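Local coordinates for OHCU decarboxylase (Arabidopsis thaliana, PDB 2Q37), which catalyses, as the N-terminal domain of a bifunctional uric acid degradation enzyme, the stereoselective decarboxylation of OHCU to (S)-allantoin, at residues A[64-68]-A[69-73]. Residues are numbered along the deposited sequence; the frame is centred on the assembly and turned at random.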
loop_
_atom_site.group_PDB
_atom_site.type_symbol
_atom_site.label_atom_id
_atom_site.label_comp_id
_atom_site.label_asym_id
_atom_site.label_seq_id
_atom_site.Cartn_x
_atom_site.Cartn_y
_atom_site.Cartn_z
ATOM N N ASN A 64 -0.504 2.985 -12.945
ATOM C CA ASN A 64 -1.959 2.955 -12.991
ATOM C C ASN A 64 -2.630 1.591 -13.122
ATOM O O ASN A 64 -3.855 1.506 -13.028
ATOM C CB ASN A 64 -2.455 3.849 -14.127
ATOM C CG ASN A 64 -1.749 5.177 -14.169
ATOM O OD1 ASN A 64 -1.703 5.900 -13.178
ATOM N ND2 ASN A 64 -1.192 5.512 -15.321
ATOM N N GLN A 65 -1.864 0.521 -13.331
ATOM C CA GLN A 65 -2.491 -0.793 -13.485
ATOM C C GLN A 65 -2.186 -1.828 -12.411
ATOM O O GLN A 65 -3.077 -2.548 -11.961
ATOM C CB GLN A 65 -2.166 -1.378 -14.860
ATOM C CG GLN A 65 -2.726 -0.569 -16.007
ATOM C CD GLN A 65 -4.137 -0.061 -15.722
ATOM O OE1 GLN A 65 -5.053 -0.839 -15.408
ATOM N NE2 GLN A 65 -4.317 1.254 -15.831
ATOM N N VAL A 66 -0.935 -1.925 -11.999
ATOM C CA VAL A 66 -0.601 -2.885 -10.977
ATOM C C VAL A 66 -1.058 -2.323 -9.623
ATOM O O VAL A 66 -1.020 -1.107 -9.403
ATOM C CB VAL A 66 0.909 -3.157 -10.991
ATOM C CG1 VAL A 66 1.306 -3.754 -12.360
ATOM C CG2 VAL A 66 1.674 -1.857 -10.724
ATOM N N ASN A 67 -1.512 -3.191 -8.722
ATOM C CA ASN A 67 -1.969 -2.707 -7.423
ATOM C C ASN A 67 -0.850 -2.642 -6.378
ATOM O O ASN A 67 0.273 -3.075 -6.623
ATOM C CB ASN A 67 -3.144 -3.556 -6.902
ATOM C CG ASN A 67 -2.782 -5.016 -6.688
ATOM O OD1 ASN A 67 -1.777 -5.353 -6.032
ATOM N ND2 ASN A 67 -3.620 -5.904 -7.230
ATOM N N VAL A 68 -1.165 -2.075 -5.220
ATOM C CA VAL A 68 -0.197 -1.913 -4.143
ATOM C C VAL A 68 0.482 -3.221 -3.778
ATOM O O VAL A 68 1.659 -3.252 -3.418
ATOM C CB VAL A 68 -0.885 -1.303 -2.917
ATOM C CG1 VAL A 68 0.021 -1.364 -1.707
ATOM C CG2 VAL A 68 -1.264 0.158 -3.242
ATOM N N THR A 69 -0.265 -4.307 -3.891
ATOM C CA THR A 69 0.269 -5.635 -3.574
ATOM C C THR A 69 1.419 -6.003 -4.520
ATOM O O THR A 69 2.390 -6.644 -4.116
ATOM C CB THR A 69 -0.838 -6.692 -3.672
ATOM O OG1 THR A 69 -1.781 -6.482 -2.611
ATOM C CG2 THR A 69 -0.256 -8.083 -3.562
ATOM N N ASP A 70 1.291 -5.591 -5.780
ATOM C CA ASP A 70 2.302 -5.843 -6.784
ATOM C C ASP A 70 3.534 -4.980 -6.496
ATOM O O ASP A 70 4.663 -5.429 -6.688
ATOM C CB ASP A 70 1.738 -5.534 -8.175
ATOM C CG ASP A 70 0.548 -6.421 -8.531
ATOM O OD1 ASP A 70 0.601 -7.641 -8.194
ATOM O OD2 ASP A 70 -0.424 -5.898 -9.153
ATOM N N TRP A 71 3.316 -3.744 -6.036
ATOM C CA TRP A 71 4.428 -2.863 -5.708
ATOM C C TRP A 71 5.261 -3.529 -4.614
ATOM O O TRP A 71 6.498 -3.521 -4.652
ATOM C CB TRP A 71 3.932 -1.505 -5.176
ATOM C CG TRP A 71 3.471 -0.511 -6.220
ATOM C CD1 TRP A 71 3.409 -0.710 -7.574
ATOM C CD2 TRP A 71 2.988 0.822 -5.989
ATOM N NE1 TRP A 71 2.916 0.411 -8.193
ATOM C CE2 TRP A 71 2.647 1.364 -7.247
ATOM C CE3 TRP A 71 2.813 1.605 -4.844
ATOM C CZ2 TRP A 71 2.135 2.661 -7.394
ATOM C CZ3 TRP A 71 2.306 2.898 -4.984
ATOM C CH2 TRP A 71 1.970 3.412 -6.256
ATOM N N LEU A 72 4.565 -4.095 -3.632
ATOM C CA LEU A 72 5.220 -4.748 -2.493
ATOM C C LEU A 72 6.020 -5.983 -2.899
ATOM O O LEU A 72 7.103 -6.240 -2.350
ATOM C CB LEU A 72 4.190 -5.129 -1.434
ATOM C CG LEU A 72 3.406 -3.950 -0.846
ATOM C CD1 LEU A 72 2.445 -4.480 0.247
ATOM C CD2 LEU A 72 4.382 -2.886 -0.276
ATOM N N GLU A 73 5.494 -6.738 -3.859
ATOM C CA GLU A 73 6.187 -7.921 -4.317
ATOM C C GLU A 73 7.482 -7.483 -4.978
ATOM O O GLU A 73 8.556 -8.045 -4.705
ATOM C CB GLU A 73 5.333 -8.713 -5.320
ATOM C CG GLU A 73 6.009 -9.997 -5.805
ATOM C CD GLU A 73 5.123 -10.859 -6.708
ATOM O OE1 GLU A 73 4.506 -10.319 -7.663
ATOM O OE2 GLU A 73 5.060 -12.090 -6.468
#
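Thr69 meets Asn67, the N-cap of helix 68-76, where a capping box closes the first turn of the helix. Thr69 N lies 2.8 Å from Asn67 OD1, an extra capping bond that is weak and strongly bent. Asp70 makes the box itself with Asn67, through two reciprocal bonds. Asp70 N turns to Asn67 OD1 (3.1 Å), an oxygen whose place is less sure, which touches this bond and that from Thr69 alike. In return the carboxylate accepts from the backbone: Asn67 N to Asp70 OD2 is 2.9 Å, with the N-H arriving on the anti side and 29° out of the carboxylate plane. With chi1 at -62°, CG of Asp70 stands beside its own backbone N and faces the cap, and the carboxylate stacks on the Asn67 amide, their planes 15° apart. Val66 CB packs against the same OD2. At Trp71 the regular helical pattern takes over, Trp71 N donating to Asn67 O (3.2 Å) in the carbonyl plane. The indole reaches back to Val66, with Val66 CG2 3.6 Å from Trp71 NE1; that nitrogen is hydrogen-bonded to Trp62 O. Leu72 continues the pattern, Leu72 N to Val68 O at 3.0 Å. The turn thus joins helix 51-64 to helix 68-76, with Val66 and Asp70 against helix 37-44, Trp71 stacked on Trp62 and packed on helix 155-178, and Val68 meeting Val68 of the second subunit.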